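Local coordinates for protein 5-ketofructose reductase (Gluconobacter sp., PDB 7COK) that reduces 5-ketofructose, probably with a nicotinamide cofactor, and belongs to a novel class of the shikimate dehydrogenase family, at residues Pro22-Ala25 / Met26-Gly30; Ala29-His33 / Ala34-Ala38; Phe185-Pro188 / Thr189-Ile193. One frame throughout, in Å; residues are numbered along the deposited sequence.

Contact 1. Residues Pro22-Ala25 / Met26-Gly30; sequences PTVA and MVEAG
T23 and V27 meet one helical turn apart, their side chains alongside each other and pointing the same way, with T23 CG2 3.8 Å from V27 CG2. T23 OG1 lies beside its backbone N (chi1 -59°) and bonds N21 OD1, which puts the CG2 methyl anti to that N and alongside V27. The second pair, V24 and E28, is also side by side: V24 CG2 lies 4.0 Å from E28 CD, an apolar flank for a carboxylate whose partners are elsewhere. E28 OE2 accepts from Y40 N of strand 38-44, and OE1 makes a salt bridge to R39 NH2 of the second subunit.

Four backbone bonds underlie these pairs. M26 N reaches P22 O, the carbonyl of the N-cap residue, in the carbonyl plane at 3.1 Å, and V27 N points almost straight at T23 O at 2.8 Å. E28 N to V24 O and A29 N to A25 O, both 3.0 Å, are more bent, each donor tilted about 30° from the carbonyl plane.

M26 packs on M273 and L277 of helix 270-281. These are the first two turns of helix 23-34, the crossover between strands 9-15 and 38-44 in a beta-alpha-beta unit of the shikimate dehydrogenase substrate-binding domain.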
loop_
_atom_site.group_PDB
_atom_site.type_symbol
_atom_site.label_atom_id
_atom_site.label_comp_id
_atom_site.label_asym_id
_atom_site.label_seq_id
_atom_site.Cartn_x
_atom_site.Cartn_y
_atom_site.Cartn_z
ATOM N N PRO A 22 -15.650 2.555 1.286
ATOM C CA PRO A 22 -15.291 1.873 2.543
ATOM C C PRO A 22 -14.702 0.448 2.392
ATOM O O PRO A 22 -14.539 -0.252 3.389
ATOM C CB PRO A 22 -16.628 1.814 3.285
ATOM C CG PRO A 22 -17.647 1.765 2.217
ATOM C CD PRO A 22 -17.078 2.398 0.960
ATOM N N THR A 23 -14.404 0.027 1.163
ATOM C CA THR A 23 -13.985 -1.352 0.874
ATOM C C THR A 23 -12.719 -1.674 1.671
ATOM O O THR A 23 -12.582 -2.757 2.244
ATOM C CB THR A 23 -13.764 -1.557 -0.644
ATOM O OG1 THR A 23 -14.988 -1.276 -1.345
ATOM C CG2 THR A 23 -13.387 -2.972 -0.933
ATOM N N VAL A 24 -11.822 -0.689 1.757
ATOM C CA VAL A 24 -10.595 -0.809 2.549
ATOM C C VAL A 24 -10.882 -1.297 3.979
ATOM O O VAL A 24 -10.243 -2.231 4.445
ATOM C CB VAL A 24 -9.698 0.477 2.517
ATOM C CG1 VAL A 24 -10.445 1.713 2.996
ATOM C CG2 VAL A 24 -8.420 0.286 3.347
ATOM N N ALA A 25 -11.855 -0.677 4.638
ATOM C CA ALA A 25 -12.163 -1.020 6.011
ATOM C C ALA A 25 -12.787 -2.410 6.086
ATOM O O ALA A 25 -12.443 -3.210 6.951
ATOM C CB ALA A 25 -13.083 0.028 6.619
ATOM N N MET A 26 -13.697 -2.693 5.163
ATOM C CA MET A 26 -14.334 -3.991 5.132
ATOM C C MET A 26 -13.301 -5.122 4.947
ATOM O O MET A 26 -13.236 -6.084 5.715
ATOM C CB MET A 26 -15.402 -4.018 4.048
ATOM C CG MET A 26 -16.149 -5.335 3.992
ATOM S SD MET A 26 -17.250 -5.447 2.590
ATOM C CE MET A 26 -16.117 -5.595 1.216
ATOM N N VAL A 27 -12.490 -4.994 3.913
ATOM C CA VAL A 27 -11.564 -6.039 3.544
ATOM C C VAL A 27 -10.491 -6.190 4.633
ATOM O O VAL A 27 -10.190 -7.296 4.997
ATOM C CB VAL A 27 -10.951 -5.756 2.155
ATOM C CG1 VAL A 27 -9.834 -6.733 1.854
ATOM C CG2 VAL A 27 -12.042 -5.866 1.093
ATOM N N GLU A 28 -9.987 -5.092 5.191
ATOM C CA GLU A 28 -8.933 -5.194 6.208
ATOM C C GLU A 28 -9.503 -5.772 7.494
ATOM O O GLU A 28 -8.787 -6.495 8.197
ATOM C CB GLU A 28 -8.217 -3.870 6.424
ATOM C CG GLU A 28 -7.295 -3.555 5.250
ATOM C CD GLU A 28 -6.358 -2.401 5.503
ATOM O OE1 GLU A 28 -6.618 -1.593 6.423
ATOM O OE2 GLU A 28 -5.348 -2.293 4.779
ATOM N N ALA A 29 -10.786 -5.521 7.767
ATOM C CA ALA A 29 -11.402 -6.161 8.936
ATOM C C ALA A 29 -11.384 -7.687 8.767
ATOM O O ALA A 29 -11.065 -8.445 9.705
ATOM C CB ALA A 29 -12.798 -5.625 9.152
ATOM N N GLY A 30 -11.671 -8.135 7.548
ATOM C CA GLY A 30 -11.553 -9.540 7.179
ATOM C C GLY A 30 -10.140 -10.084 7.296
ATOM O O GLY A 30 -9.934 -11.137 7.890
#

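Contact 2. Residues Ala29-His33 / Ala34-Ala38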
loop_
_atom_site.group_PDB
_atom_site.type_symbol
_atom_site.label_atom_id
_atom_site.label_comp_id
_atom_site.label_asym_id
_atom_site.label_seq_id
_atom_site.Cartn_x
_atom_site.Cartn_y
_atom_site.Cartn_z
ATOM N N ALA A 29 -10.786 -5.521 7.767
ATOM C CA ALA A 29 -11.402 -6.161 8.936
ATOM C C ALA A 29 -11.384 -7.687 8.767
ATOM O O ALA A 29 -11.065 -8.445 9.705
ATOM C CB ALA A 29 -12.798 -5.625 9.152
ATOM N N GLY A 30 -11.671 -8.135 7.548
ATOM C CA GLY A 30 -11.553 -9.540 7.179
ATOM C C GLY A 30 -10.140 -10.084 7.296
ATOM O O GLY A 30 -9.934 -11.137 7.890
ATOM N N TYR A 31 -9.167 -9.350 6.753
ATOM C CA TYR A 31 -7.763 -9.751 6.871
ATOM C C TYR A 31 -7.352 -9.931 8.347
ATOM O O TYR A 31 -6.718 -10.921 8.700
ATOM C CB TYR A 31 -6.831 -8.724 6.229
ATOM C CG TYR A 31 -6.831 -8.626 4.702
ATOM C CD1 TYR A 31 -7.217 -9.696 3.885
ATOM C CD2 TYR A 31 -6.433 -7.448 4.091
ATOM C CE1 TYR A 31 -7.171 -9.577 2.502
ATOM C CE2 TYR A 31 -6.392 -7.320 2.708
ATOM C CZ TYR A 31 -6.770 -8.387 1.918
ATOM O OH TYR A 31 -6.765 -8.276 0.530
ATOM N N HIS A 32 -7.746 -8.972 9.188
ATOM C CA HIS A 32 -7.339 -8.960 10.599
ATOM C C HIS A 32 -7.976 -10.123 11.344
ATOM O O HIS A 32 -7.312 -10.792 12.119
ATOM C CB HIS A 32 -7.684 -7.620 11.231
ATOM C CG HIS A 32 -7.265 -7.505 12.662
ATOM N ND1 HIS A 32 -5.958 -7.279 13.036
ATOM C CD2 HIS A 32 -7.977 -7.600 13.811
ATOM C CE1 HIS A 32 -5.885 -7.216 14.355
ATOM N NE2 HIS A 32 -7.095 -7.412 14.848
ATOM N N HIS A 33 -9.248 -10.402 11.049
ATOM C CA HIS A 33 -9.961 -11.500 11.692
ATOM C C HIS A 33 -9.298 -12.838 11.363
ATOM O O HIS A 33 -9.231 -13.742 12.238
ATOM C CB HIS A 33 -11.444 -11.471 11.267
ATOM C CG HIS A 33 -12.310 -12.490 11.959
ATOM N ND1 HIS A 33 -12.394 -13.803 11.548
ATOM C CD2 HIS A 33 -13.150 -12.368 13.013
ATOM C CE1 HIS A 33 -13.242 -14.454 12.331
ATOM N NE2 HIS A 33 -13.725 -13.600 13.214
ATOM N N ALA A 34 -8.798 -12.972 10.134
ATOM C CA ALA A 34 -8.139 -14.216 9.653
ATOM C C ALA A 34 -6.705 -14.342 10.146
ATOM O O ALA A 34 -6.105 -15.406 10.003
ATOM C CB ALA A 34 -8.164 -14.304 8.125
ATOM N N GLY A 35 -6.178 -13.254 10.700
ATOM C CA GLY A 35 -4.771 -13.176 11.124
ATOM C C GLY A 35 -3.832 -13.143 9.933
ATOM O O GLY A 35 -2.677 -13.591 10.025
ATOM N N LEU A 36 -4.319 -12.586 8.824
ATOM C CA LEU A 36 -3.571 -12.558 7.573
ATOM C C LEU A 36 -2.809 -11.263 7.541
ATOM O O LEU A 36 -3.383 -10.179 7.781
ATOM C CB LEU A 36 -4.537 -12.641 6.386
ATOM C CG LEU A 36 -4.380 -13.666 5.261
ATOM C CD1 LEU A 36 -5.101 -13.147 4.015
ATOM C CD2 LEU A 36 -2.937 -14.003 4.946
ATOM N N ASP A 37 -1.506 -11.357 7.282
ATOM C CA ASP A 37 -0.691 -10.160 7.143
ATOM C C ASP A 37 -0.829 -9.641 5.709
ATOM O O ASP A 37 0.018 -9.863 4.846
ATOM C CB ASP A 37 0.760 -10.395 7.533
ATOM C CG ASP A 37 1.614 -9.149 7.356
ATOM O OD1 ASP A 37 1.041 -8.026 7.312
ATOM O OD2 ASP A 37 2.857 -9.285 7.252
ATOM N N ALA A 38 -1.942 -8.963 5.488
ATOM C CA ALA A 38 -2.305 -8.441 4.166
ATOM C C ALA A 38 -2.856 -7.043 4.374
ATOM O O ALA A 38 -3.391 -6.723 5.440
ATOM C CB ALA A 38 -3.328 -9.347 3.468
#
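A Schellman motif ends helix 23-34 here, and the chain turns out of it into strand 38-44, the second strand of a beta-alpha-beta unit in the substrate-binding domain; Y31 in the last turn packs against L36 and A38 just beyond. G35 is the residue that leaves the helix, and its positive phi of 70° suits a glycine. Two bonds back into the last turn make the motif. The longer loop is closed by L36 N to Y31 O at 2.9 Å, nearly straight at the hydrogen (163°), with the donor tilted from the carbonyl plane. Inside it, G35 N bonds H32 O from above the carbonyl plane, well off any lone pair. Before them, A34 N still makes the helical bond to G30 O (3.1 Å) and adds a weak one to Y31 O.

The side-chain contact is carried by the tyrosine ring. With CG anti to its carbonyl carbon (chi1 -71°), Y31 swings the ring off the helix and against the outgoing chain, where the methyl of A38 sits over one face. This is a CH-pi contact, A38 CB being 3.6 Å from the ring centroid and almost on its normal. L36 comes in at a slant, its CD1 4.1 Å from Y31 CD1. Around them V260, W263 and L264 of helix 248-264 also touch the tyrosine, and I9 of strand 9-15 touches both L36 and A38. The hydroxyl of Y31 bonds T11 OG1 on strand 9-15. Replacing Y31 by an alanine would remove ring and hydroxyl together, and is likely to leave the A38 methyl without its aromatic face and T11 OG1 without this partner. On the ring carbon CD2, next to CG, Y31 also comes to 3.4 Å from A38 O.

Contact 3. Residues Phe185-Pro188 / Thr189-Ile193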
loop_
_atom_site.group_PDB
_atom_site.type_symbol
_atom_site.label_atom_id
_atom_site.label_comp_id
_atom_site.label_asym_id
_atom_site.label_seq_id
_atom_site.Cartn_x
_atom_site.Cartn_y
_atom_site.Cartn_z
ATOM N N PHE A 185 -44.715 -0.913 -11.587
ATOM C CA PHE A 185 -44.460 -2.096 -12.400
ATOM C C PHE A 185 -45.105 -3.326 -11.786
ATOM O O PHE A 185 -44.926 -3.635 -10.605
ATOM C CB PHE A 185 -42.971 -2.341 -12.685
ATOM C CG PHE A 185 -42.732 -3.500 -13.621
ATOM C CD1 PHE A 185 -43.052 -3.401 -14.985
ATOM C CD2 PHE A 185 -42.243 -4.712 -13.131
ATOM C CE1 PHE A 185 -42.857 -4.487 -15.843
ATOM C CE2 PHE A 185 -42.038 -5.788 -13.977
ATOM C CZ PHE A 185 -42.354 -5.685 -15.332
ATOM N N SER A 186 -45.885 -3.997 -12.615
ATOM C CA SER A 186 -46.561 -5.206 -12.208
ATOM C C SER A 186 -45.740 -6.395 -12.680
ATOM O O SER A 186 -45.576 -6.599 -13.871
ATOM C CB SER A 186 -47.956 -5.240 -12.823
ATOM O OG SER A 186 -48.635 -4.032 -12.534
ATOM N N LEU A 187 -45.241 -7.182 -11.732
ATOM C CA LEU A 187 -44.502 -8.397 -12.069
ATOM C C LEU A 187 -45.305 -9.375 -12.918
ATOM O O LEU A 187 -46.420 -9.739 -12.524
ATOM C CB LEU A 187 -44.037 -9.075 -10.797
ATOM C CG LEU A 187 -42.790 -8.534 -10.098
ATOM C CD1 LEU A 187 -42.824 -7.056 -9.688
ATOM C CD2 LEU A 187 -42.585 -9.403 -8.867
ATOM N N PRO A 188 -44.749 -9.803 -14.084
ATOM C CA PRO A 188 -45.492 -10.816 -14.848
ATOM C C PRO A 188 -45.659 -12.060 -14.016
ATOM O O PRO A 188 -44.803 -12.374 -13.172
ATOM C CB PRO A 188 -44.605 -11.103 -16.067
ATOM C CG PRO A 188 -43.289 -10.495 -15.783
ATOM C CD PRO A 188 -43.479 -9.429 -14.746
ATOM N N THR A 189 -46.774 -12.745 -14.227
ATOM C CA THR A 189 -47.024 -13.995 -13.539
ATOM C C THR A 189 -45.841 -14.968 -13.718
ATOM O O THR A 189 -45.180 -14.965 -14.757
ATOM C CB THR A 189 -48.395 -14.588 -13.951
ATOM O OG1 THR A 189 -48.812 -15.518 -12.957
ATOM C CG2 THR A 189 -48.367 -15.231 -15.331
ATOM N N GLY A 190 -45.568 -15.750 -12.680
ATOM C CA GLY A 190 -44.444 -16.680 -12.671
ATOM C C GLY A 190 -43.065 -16.091 -12.433
ATOM O O GLY A 190 -42.076 -16.765 -12.678
ATOM N N THR A 191 -42.988 -14.844 -11.961
ATOM C CA THR A 191 -41.692 -14.262 -11.609
ATOM C C THR A 191 -41.193 -14.893 -10.312
ATOM O O THR A 191 -41.908 -14.927 -9.309
ATOM C CB THR A 191 -41.778 -12.734 -11.460
ATOM O OG1 THR A 191 -42.185 -12.122 -12.698
ATOM C CG2 THR A 191 -40.421 -12.139 -10.986
ATOM N N ASP A 192 -39.952 -15.377 -10.351
ATOM C CA ASP A 192 -39.336 -16.083 -9.226
ATOM C C ASP A 192 -38.496 -15.157 -8.365
ATOM O O ASP A 192 -38.430 -15.305 -7.146
ATOM C CB ASP A 192 -38.461 -17.231 -9.751
ATOM C CG ASP A 192 -39.259 -18.302 -10.478
ATOM O OD1 ASP A 192 -40.229 -18.836 -9.889
ATOM O OD2 ASP A 192 -38.905 -18.609 -11.642
ATOM N N ILE A 193 -37.853 -14.186 -9.005
ATOM C CA ILE A 193 -36.878 -13.325 -8.347
ATOM C C ILE A 193 -37.088 -11.895 -8.845
ATOM O O ILE A 193 -37.172 -11.667 -10.063
ATOM C CB ILE A 193 -35.424 -13.756 -8.685
ATOM C CG1 ILE A 193 -35.168 -15.210 -8.260
ATOM C CG2 ILE A 193 -34.396 -12.798 -8.072
ATOM C CD1 ILE A 193 -34.029 -15.872 -9.005
#
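T191 turns OG1 anti to its carbonyl carbon and beside its own backbone N (chi1 -61°), which sets the hydroxyl and the N-H to face the same acceptor, P188 O. The same rotation leaves CG2 anti to the backbone N, directed at L187. The frame for this is a type II beta turn from P188 to T191, in the loop between strands 175-180 and 193-196 of the parallel, Rossmann-type sheet.

G190 takes the third position of the turn with positive phi, a conformation that favours glycine, and T189 holds the second with its side chain on the exposed outside. The closing backbone bond, T191 N to P188 O, is weak: 3.3 Å long and bent to 132° at the hydrogen. The hydroxyl supplies the shorter link, T191 OG1 giving its hydrogen to P188 O across 2.7 Å, with the donor only 18° from the carbonyl plane. One carbonyl oxygen thus receives two donors of a single residue, the hydroxyl closely and the N-H weakly, and it is the OG1 bond that holds the threonine's first torsion.

Van der Waals contacts surround the hydroxyl. The proline ring and T191 cross at a slant, with P188 CD 3.6 Å from T191 OG1, while the L187 side chain meets the threonine at about a right angle. L187, just ahead of the turn, is buried against V211 and L216, and both P188 and T191 touch V128 of strand 126-130, which ties one flank of this largely exposed turn to the sheet. Just after it, D192 OD2 accepts a hydrogen bond from R126 N at the start of that strand. Between the two crossed side chains the contact is apolar, the methyl T191 CG2 standing 4.1 Å from L187 CD2.

Overall arrangement
Contacts 1 and 2 overlap: the first lies on helix 23-34, the second on its C-terminal end and the loop to strand 38-44; they share A29 and G30, centres about 10 Å apart. Contact 1 opens the helix with regular backbone bonds, a methyl-methyl pair and a valine alongside a glutamate bound elsewhere, partly buried against helix 270-281 and the second subunit. Contact 2 closes it, also partly buried, but with an irregular capping pattern and an aromatic ring against the outgoing chain. Contact 3 is a surface turn in the Rossmann-type domain, across the chain's centre, about 36 Å from contact 1 between centres. There a threonine hydroxyl strengthens a weakly bonded turn, and no aromatic ring takes part.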